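Local structure of alternansucrase (Leuconostoc mesenteroides, 6HVG) at residues A[358-363]-A[1358-1363]; A[708-713]-A[718-723]. The protein is a large multidomain member of glycoside hydrolase family 70, built on a TIM-barrel core with choline-binding-type repeats, and holds a calcium ion. All coordinates share one frame; numbering follows the deposited sequence.

Interaction 1: A[358-363]-A[1358-1363]; sequences NQFMYF and FMPNGV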
ATOM      1  N   ASN A 358      -5.789 -29.587  47.245  1.00115.84           N
ATOM      2  CA  ASN A 358      -5.986 -28.446  48.157  1.00108.49           C
ATOM      3  C   ASN A 358      -4.662 -27.662  48.353  1.00 98.57           C
ATOM      4  O   ASN A 358      -4.521 -26.823  49.233  1.00 98.61           O
ATOM      5  CB  ASN A 358      -6.707 -28.897  49.439  1.00106.60           C
ATOM      6  CG  ASN A 358      -5.894 -28.706  50.697  1.00110.56           C
ATOM      7  OD1 ASN A 358      -4.710 -29.047  50.761  1.00120.83           O
ATOM      8  ND2 ASN A 358      -6.539 -28.170  51.725  1.00111.83           N
ATOM      9  N   GLN A 359      -3.721 -27.947  47.456  1.00 89.08           N
ATOM     10  CA  GLN A 359      -2.448 -27.269  47.355  1.00 83.16           C
ATOM     11  C   GLN A 359      -2.204 -26.956  45.894  1.00 74.64           C
ATOM     12  O   GLN A 359      -2.625 -27.703  45.024  1.00 80.11           O
ATOM     13  CB  GLN A 359      -1.332 -28.167  47.871  1.00 88.79           C
ATOM     14  CG  GLN A 359      -1.429 -28.490  49.358  1.00100.07           C
ATOM     15  CD  GLN A 359      -1.046 -27.322  50.260  1.00 99.10           C
ATOM     16  OE1 GLN A 359       0.122 -26.911  50.308  1.00 92.10           O
ATOM     17  NE2 GLN A 359      -2.016 -26.807  51.000  1.00 95.83           N
ATOM     18  N   PHE A 360      -1.523 -25.856  45.621  1.00 63.99           N
ATOM     19  CA  PHE A 360      -1.250 -25.455  44.246  1.00 56.81           C
ATOM     20  C   PHE A 360      -0.503 -26.563  43.501  1.00 55.28           C
ATOM     21  O   PHE A 360       0.227 -27.321  44.120  1.00 57.99           O
ATOM     22  CB  PHE A 360      -0.433 -24.168  44.234  1.00 53.96           C
ATOM     23  CG  PHE A 360      -0.137 -23.643  42.856  1.00 56.50           C
ATOM     24  CD1 PHE A 360      -1.002 -22.754  42.225  1.00 57.88           C
ATOM     25  CD2 PHE A 360       0.991 -24.056  42.175  1.00 56.39           C
ATOM     26  CE1 PHE A 360      -0.736 -22.285  40.945  1.00 55.04           C
ATOM     27  CE2 PHE A 360       1.262 -23.595  40.895  1.00 54.61           C
ATOM     28  CZ  PHE A 360       0.387 -22.721  40.272  1.00 53.32           C
ATOM     29  N   MET A 361      -0.733 -26.668  42.189  1.00 53.93           N
ATOM     30  CA  MET A 361       0.027 -27.548  41.303  1.00 53.23           C
ATOM     31  C   MET A 361      -0.035 -27.062  39.857  1.00 50.95           C
ATOM     32  O   MET A 361      -1.114 -26.812  39.326  1.00 52.70           O
ATOM     33  CB  MET A 361      -0.511 -28.971  41.380  1.00 59.16           C
ATOM     34  CG  MET A 361       0.293 -29.979  40.563  1.00 65.32           C
ATOM     35  SD  MET A 361       0.037 -31.719  40.986  1.00 76.93           S
ATOM     36  CE  MET A 361       0.191 -31.728  42.773  1.00 76.47           C
ATOM     37  N   TYR A 362       1.126 -26.882  39.237  1.00 49.43           N
ATOM     38  CA  TYR A 362       1.220 -26.456  37.840  1.00 49.30           C
ATOM     39  C   TYR A 362       1.549 -27.652  36.969  1.00 50.04           C
ATOM     40  O   TYR A 362       2.520 -28.354  37.217  1.00 50.66           O
ATOM     41  CB  TYR A 362       2.285 -25.372  37.641  1.00 47.66           C
ATOM     42  CG  TYR A 362       2.624 -25.139  36.180  1.00 47.08           C
ATOM     43  CD1 TYR A 362       1.724 -24.526  35.324  1.00 49.75           C
ATOM     44  CD2 TYR A 362       3.839 -25.543  35.653  1.00 45.78           C
ATOM     45  CE1 TYR A 362       2.037 -24.329  33.982  1.00 50.28           C
ATOM     46  CE2 TYR A 362       4.153 -25.340  34.327  1.00 44.41           C
ATOM     47  CZ  TYR A 362       3.248 -24.752  33.498  1.00 46.14           C
ATOM     48  OH  TYR A 362       3.556 -24.556  32.174  1.00 47.56           O
ATOM     49  N   PHE A 363       0.732 -27.877  35.941  1.00 50.89           N
ATOM     50  CA  PHE A 363       0.937 -29.006  35.034  1.00 51.89           C
ATOM     51  C   PHE A 363       1.737 -28.630  33.769  1.00 53.94           C
ATOM     52  O   PHE A 363       1.357 -27.755  32.995  1.00 50.96           O
ATOM     53  CB  PHE A 363      -0.398 -29.647  34.708  1.00 49.94           C
ATOM     54  CG  PHE A 363      -1.091 -30.175  35.910  1.00 46.72           C
ATOM     55  CD1 PHE A 363      -0.789 -31.426  36.380  1.00 48.25           C
ATOM     56  CD2 PHE A 363      -2.011 -29.406  36.595  1.00 46.49           C
ATOM     57  CE1 PHE A 363      -1.401 -31.923  37.508  1.00 49.23           C
ATOM     58  CE2 PHE A 363      -2.636 -29.888  37.720  1.00 46.40           C
ATOM     59  CZ  PHE A 363      -2.335 -31.154  38.182  1.00 48.25           C
ATOM     60  N   PHE A1358       0.648 -15.224  38.851  1.00 44.41           N
ATOM     61  CA  PHE A1358       2.002 -15.613  39.291  1.00 44.46           C
ATOM     62  C   PHE A1358       1.979 -16.815  40.219  1.00 44.39           C
ATOM     63  O   PHE A1358       1.159 -16.883  41.121  1.00 42.57           O
ATOM     64  CB  PHE A1358       2.715 -14.455  39.975  1.00 44.24           C
ATOM     65  CG  PHE A1358       2.845 -13.259  39.112  1.00 44.58           C
ATOM     66  CD1 PHE A1358       3.733 -13.287  38.057  1.00 47.21           C
ATOM     67  CD2 PHE A1358       2.084 -12.136  39.314  1.00 44.45           C
ATOM     68  CE1 PHE A1358       3.897 -12.196  37.213  1.00 49.20           C
ATOM     69  CE2 PHE A1358       2.221 -11.035  38.473  1.00 47.42           C
ATOM     70  CZ  PHE A1358       3.123 -11.066  37.408  1.00 49.19           C
ATOM     71  N   MET A1359       2.909 -17.748  40.005  1.00 44.65           N
ATOM     72  CA  MET A1359       2.918 -18.991  40.758  1.00 45.75           C
ATOM     73  C   MET A1359       3.644 -18.798  42.087  1.00 44.15           C
ATOM     74  O   MET A1359       4.102 -17.705  42.391  1.00 45.82           O
ATOM     75  CB  MET A1359       3.523 -20.094  39.899  1.00 49.03           C
ATOM     76  CG  MET A1359       2.790 -20.258  38.563  1.00 51.43           C
ATOM     77  SD  MET A1359       3.126 -21.862  37.827  1.00 56.76           S
ATOM     78  CE  MET A1359       3.596 -21.514  36.151  1.00 61.50           C
ATOM     79  N   PRO A1360       3.709 -19.824  42.933  1.00 44.91           N
ATOM     80  CA  PRO A1360       4.364 -19.597  44.225  1.00 44.51           C
ATOM     81  C   PRO A1360       5.856 -19.258  44.073  1.00 46.35           C
ATOM     82  O   PRO A1360       6.412 -18.595  44.938  1.00 44.80           O
ATOM     83  CB  PRO A1360       4.191 -20.924  44.950  1.00 44.65           C
ATOM     84  CG  PRO A1360       3.077 -21.625  44.263  1.00 46.02           C
ATOM     85  CD  PRO A1360       3.095 -21.156  42.843  1.00 46.36           C
ATOM     86  N   ASN A1361       6.476 -19.716  42.981  1.00 44.77           N
ATOM     87  CA  ASN A1361       7.848 -19.366  42.664  1.00 44.47           C
ATOM     88  C   ASN A1361       7.949 -18.141  41.765  1.00 45.46           C
ATOM     89  O   ASN A1361       9.027 -17.818  41.259  1.00 42.53           O
ATOM     90  CB  ASN A1361       8.585 -20.546  42.018  1.00 46.50           C
ATOM     91  CG  ASN A1361       7.936 -20.996  40.743  1.00 47.14           C
ATOM     92  OD1 ASN A1361       6.991 -20.378  40.264  1.00 49.56           O
ATOM     93  ND2 ASN A1361       8.416 -22.088  40.200  1.00 48.93           N
ATOM     94  N   GLY A1362       6.821 -17.455  41.541  1.00 47.44           N
ATOM     95  CA  GLY A1362       6.807 -16.133  40.869  1.00 46.17           C
ATOM     96  C   GLY A1362       6.768 -16.172  39.362  1.00 45.46           C
ATOM     97  O   GLY A1362       6.732 -15.122  38.726  1.00 49.55           O
ATOM     98  N   VAL A1363       6.742 -17.377  38.799  1.00 43.92           N
ATOM     99  CA  VAL A1363       6.667 -17.570  37.364  1.00 43.75           C
ATOM    100  C   VAL A1363       5.288 -17.115  36.886  1.00 43.38           C
ATOM    101  O   VAL A1363       4.249 -17.452  37.472  1.00 42.39           O
ATOM    102  CB  VAL A1363       6.836 -19.061  36.993  1.00 45.67           C
ATOM    103  CG1 VAL A1363       6.635 -19.277  35.503  1.00 46.64           C
ATOM    104  CG2 VAL A1363       8.211 -19.570  37.390  1.00 45.01           C
TER
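M1359 reaches across to two aromatic rings, F360 and Y362, and its side chain is best followed outward from the backbone. CB starts near the rim of the F360 ring, and CG comes closer, 3.8 Å from F360 CZ. SD then sits by that rim, near the ring plane and 3.8 Å from F360 CZ, as a Met-aromatic contact at the edge. It also lies 3.6 Å from Y362 CB, which puts the sulfur in contact with both aromatic residues. There the chain bends at chi3 (-130°) and carries CE over one face of Y362, 3.7 Å from M1359 CE to the centroid of the Y362 ring, a CH-pi contact shifted toward the rim. The strand 360-363 that presents both rings is the middle one of a three-stranded antiparallel sheet in a choline-binding repeat. M1359 heads a type I turn running to G1362, close to the C-terminal end of the chain, between strands 1354-1357 and 1368-1371. The contact thus brings an N-terminal repeat against a loop from the far end of the sequence. P1360, next in the turn, meets F360 and not Y362: its CD lies over the ring face, 3.6 Å from F360 CE2, while M1359 keeps to the edge. F360 holds its CG anti to the backbone N (chi1 -178°), turning the ring out to meet both residues. No hydrogen bond joins the two segments. Y362 OH is hydrogen-bonded to N351 OD1, and N1361 ND2 is hydrogen-bonded to the backbone O of E375.

Interaction 2: A[708-713]-A[718-723]; sequences GYYLNG and KIVDKN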
ATOM      1  N   GLY A 708     -31.487   9.043 -11.382  1.00 64.42           N
ATOM      2  CA  GLY A 708     -31.914   9.338 -10.024  1.00 65.03           C
ATOM      3  C   GLY A 708     -31.852  10.811  -9.677  1.00 63.91           C
ATOM      4  O   GLY A 708     -32.490  11.249  -8.733  1.00 66.88           O
ATOM      5  N   TYR A 709     -31.053  11.562 -10.418  1.00 62.14           N
ATOM      6  CA  TYR A 709     -30.974  12.996 -10.254  1.00 61.48           C
ATOM      7  C   TYR A 709     -32.375  13.581 -10.279  1.00 64.76           C
ATOM      8  O   TYR A 709     -32.715  14.397  -9.435  1.00 67.34           O
ATOM      9  CB  TYR A 709     -30.119  13.599 -11.370  1.00 60.00           C
ATOM     10  CG  TYR A 709     -30.054  15.115 -11.352  1.00 59.33           C
ATOM     11  CD1 TYR A 709     -29.257  15.774 -10.437  1.00 58.88           C
ATOM     12  CD2 TYR A 709     -30.793  15.888 -12.249  1.00 57.50           C
ATOM     13  CE1 TYR A 709     -29.191  17.156 -10.411  1.00 59.03           C
ATOM     14  CE2 TYR A 709     -30.745  17.268 -12.216  1.00 56.12           C
ATOM     15  CZ  TYR A 709     -29.944  17.898 -11.297  1.00 57.03           C
ATOM     16  OH  TYR A 709     -29.897  19.271 -11.248  1.00 58.45           O
ATOM     17  N   TYR A 710     -33.186  13.122 -11.229  1.00 69.10           N
ATOM     18  CA  TYR A 710     -34.589  13.559 -11.370  1.00 70.89           C
ATOM     19  C   TYR A 710     -35.500  12.617 -10.575  1.00 70.42           C
ATOM     20  O   TYR A 710     -35.203  11.420 -10.468  1.00 67.36           O
ATOM     21  CB  TYR A 710     -35.020  13.556 -12.849  1.00 68.18           C
ATOM     22  CG  TYR A 710     -34.408  14.666 -13.673  1.00 66.89           C
ATOM     23  CD1 TYR A 710     -34.699  16.008 -13.408  1.00 66.92           C
ATOM     24  CD2 TYR A 710     -33.535  14.374 -14.720  1.00 66.43           C
ATOM     25  CE1 TYR A 710     -34.124  17.039 -14.159  1.00 63.68           C
ATOM     26  CE2 TYR A 710     -32.959  15.382 -15.485  1.00 64.04           C
ATOM     27  CZ  TYR A 710     -33.249  16.722 -15.207  1.00 62.63           C
ATOM     28  OH  TYR A 710     -32.671  17.717 -15.990  1.00 54.79           O
ATOM     29  N   LEU A 711     -36.594  13.150 -10.033  1.00 70.39           N
ATOM     30  CA  LEU A 711     -37.606  12.316  -9.377  1.00 75.14           C
ATOM     31  C   LEU A 711     -38.191  11.309 -10.364  1.00 76.84           C
ATOM     32  O   LEU A 711     -38.618  11.711 -11.442  1.00 72.84           O
ATOM     33  CB  LEU A 711     -38.730  13.175  -8.786  1.00 77.13           C
ATOM     34  CG  LEU A 711     -38.492  13.753  -7.385  1.00 83.04           C
ATOM     35  CD1 LEU A 711     -39.601  14.716  -6.969  1.00 82.23           C
ATOM     36  CD2 LEU A 711     -38.329  12.639  -6.351  1.00 84.20           C
ATOM     37  N   ASN A 712     -38.195  10.018  -9.997  1.00 76.87           N
ATOM     38  CA  ASN A 712     -38.754   8.933 -10.836  1.00 85.33           C
ATOM     39  C   ASN A 712     -38.080   8.810 -12.217  1.00 87.18           C
ATOM     40  O   ASN A 712     -38.697   8.402 -13.219  1.00 92.71           O
ATOM     41  CB  ASN A 712     -40.290   9.084 -11.037  1.00 89.93           C
ATOM     42  CG  ASN A 712     -41.103   8.856  -9.760  1.00 89.44           C
ATOM     43  OD1 ASN A 712     -40.618   8.303  -8.754  1.00 88.20           O
ATOM     44  ND2 ASN A 712     -42.359   9.300  -9.801  1.00 84.41           N
ATOM     45  N   GLY A 713     -36.807   9.158 -12.276  1.00 83.29           N
ATOM     46  CA  GLY A 713     -36.131   9.189 -13.553  1.00 83.75           C
ATOM     47  C   GLY A 713     -37.099   9.707 -14.593  1.00 82.05           C
ATOM     48  O   GLY A 713     -37.181   9.149 -15.663  1.00 84.84           O
ATOM     49  N   LYS A 718     -38.783  15.716 -15.665  1.00 93.31           N
ATOM     50  CA  LYS A 718     -37.547  16.431 -15.262  1.00 88.13           C
ATOM     51  C   LYS A 718     -37.662  17.231 -13.965  1.00 83.39           C
ATOM     52  O   LYS A 718     -37.249  18.383 -13.894  1.00 75.65           O
ATOM     53  CB  LYS A 718     -37.025  17.352 -16.381  1.00 86.76           C
ATOM     54  CG  LYS A 718     -36.400  16.647 -17.565  1.00 88.79           C
ATOM     55  CD  LYS A 718     -36.051  17.640 -18.661  1.00 92.62           C
ATOM     56  CE  LYS A 718     -35.841  16.899 -19.976  1.00 97.39           C
ATOM     57  NZ  LYS A 718     -35.837  17.769 -21.185  1.00 99.84           N
ATOM     58  N   ILE A 719     -38.226  16.619 -12.932  1.00 85.33           N
ATOM     59  CA  ILE A 719     -38.322  17.268 -11.621  1.00 83.44           C
ATOM     60  C   ILE A 719     -37.104  16.847 -10.814  1.00 81.22           C
ATOM     61  O   ILE A 719     -36.939  15.658 -10.520  1.00 85.81           O
ATOM     62  CB  ILE A 719     -39.607  16.873 -10.845  1.00 85.48           C
ATOM     63  CG1 ILE A 719     -40.865  17.272 -11.637  1.00 89.06           C
ATOM     64  CG2 ILE A 719     -39.609  17.495  -9.454  1.00 84.79           C
ATOM     65  CD1 ILE A 719     -41.314  18.704 -11.468  1.00 87.94           C
ATOM     66  N   VAL A 720     -36.293  17.827 -10.413  1.00 76.36           N
ATOM     67  CA  VAL A 720     -35.055  17.562  -9.686  1.00 72.25           C
ATOM     68  C   VAL A 720     -35.384  17.048  -8.290  1.00 69.18           C
ATOM     69  O   VAL A 720     -36.299  17.529  -7.659  1.00 65.33           O
ATOM     70  CB  VAL A 720     -34.169  18.844  -9.570  1.00 71.93           C
ATOM     71  CG1 VAL A 720     -32.782  18.528  -9.013  1.00 71.55           C
ATOM     72  CG2 VAL A 720     -34.029  19.529 -10.923  1.00 72.01           C
ATOM     73  N   ASP A 721     -34.607  16.083  -7.813  1.00 74.85           N
ATOM     74  CA  ASP A 721     -34.788  15.493  -6.495  1.00 76.93           C
ATOM     75  C   ASP A 721     -33.988  16.263  -5.444  1.00 77.18           C
ATOM     76  O   ASP A 721     -32.774  16.116  -5.314  1.00 76.45           O
ATOM     77  CB  ASP A 721     -34.364  14.018  -6.526  1.00 79.13           C
ATOM     78  CG  ASP A 721     -34.830  13.222  -5.308  1.00 80.25           C
ATOM     79  OD1 ASP A 721     -35.277  13.805  -4.297  1.00 81.11           O
ATOM     80  OD2 ASP A 721     -34.723  11.982  -5.372  1.00 75.14           O
ATOM     81  N   LYS A 722     -34.705  17.076  -4.680  1.00 79.73           N
ATOM     82  CA  LYS A 722     -34.114  17.953  -3.690  1.00 83.19           C
ATOM     83  C   LYS A 722     -33.481  17.159  -2.531  1.00 80.16           C
ATOM     84  O   LYS A 722     -32.574  17.671  -1.887  1.00 80.97           O
ATOM     85  CB  LYS A 722     -35.199  18.910  -3.155  1.00 92.78           C
ATOM     86  CG  LYS A 722     -34.753  20.328  -2.860  1.00 99.98           C
ATOM     87  CD  LYS A 722     -35.958  21.177  -2.423  1.00109.87           C
ATOM     88  CE  LYS A 722     -35.574  22.495  -1.737  1.00114.09           C
ATOM     89  NZ  LYS A 722     -36.641  23.027  -0.827  1.00110.24           N
ATOM     90  N   ASN A 723     -33.934  15.929  -2.269  1.00 76.39           N
ATOM     91  CA  ASN A 723     -33.467  15.201  -1.079  1.00 83.68           C
ATOM     92  C   ASN A 723     -33.044  13.745  -1.307  1.00 86.50           C
ATOM     93  O   ASN A 723     -33.752  12.803  -0.949  1.00 81.97           O
ATOM     94  CB  ASN A 723     -34.504  15.296   0.052  1.00 88.56           C
ATOM     95  CG  ASN A 723     -35.925  15.048  -0.427  1.00 93.44           C
ATOM     96  OD1 ASN A 723     -36.814  15.873  -0.205  1.00 98.26           O
ATOM     97  ND2 ASN A 723     -36.144  13.919  -1.099  1.00 92.60           N
TER
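Y710 lies against K718, and Y709 against V720, in the apolar middle of this contact. The Y710 ring is held between two neighbours: Y709 CD2 stands over the centre of one face, and K718 runs along the opposite face. There K718 CA sits 3.9 Å from the centroid of the Y710 ring, and K718 CB comes to 3.7 Å from Y710 CE1. The two side chains lie side by side and point the same way, the lysine offering its methylenes rather than its amine. Y709 takes V720 on a face of its own, V720 CG1 approaching Y709 CZ to 3.7 Å. With CG anti to the backbone N (chi1 176°), the Y709 ring swings back to that valine although its CB sets off away from the other segment. Further out, L711 spreads its two methyls: CD1 meets I719 CG2 at 3.7 Å, and CD2 rests against the carboxylate carbon of D721.

Polar bonding begins at the backbone. D721 N donates to Y709 O (3.0 Å) and L711 N to I719 O (2.6 Å), bracketing Y710 and V720 as a non-hydrogen-bonded antiparallel pair in a single beta bridge. Beyond it, D721 OD1 accepts from N723 N at 3.2 Å, closing an Asx turn, with the donor above the carboxylate plane. The contact as a whole lies at the surface, although Y710 itself is buried, in the loop between helix 681-692 and strand 735-736; N732 touches both tyrosines. The two backbone hydrogen bonds fix the register of the segments, and the aromatic faces, packed on aliphatic groups, add contact that does not depend on charge.

In the fold
The two interactions lie far apart, their nearest atoms about 58 Å from each other, and share no secondary-structure element. Interaction 1 is partly buried and joins residues almost a thousand positions apart, bringing a choline-binding repeat strand to a C-terminal turn. Interaction 2 is a surface contact within a single loop region of the family 70 part, closing a short reversal of the chain, and the stretch that forms it falls between the two segments of interaction 1. Side chains alone hold interaction 1, through methionine and proline on aromatic rings; interaction 2 adds two backbone hydrogen bonds, so its apolar packing works beside a small bridge.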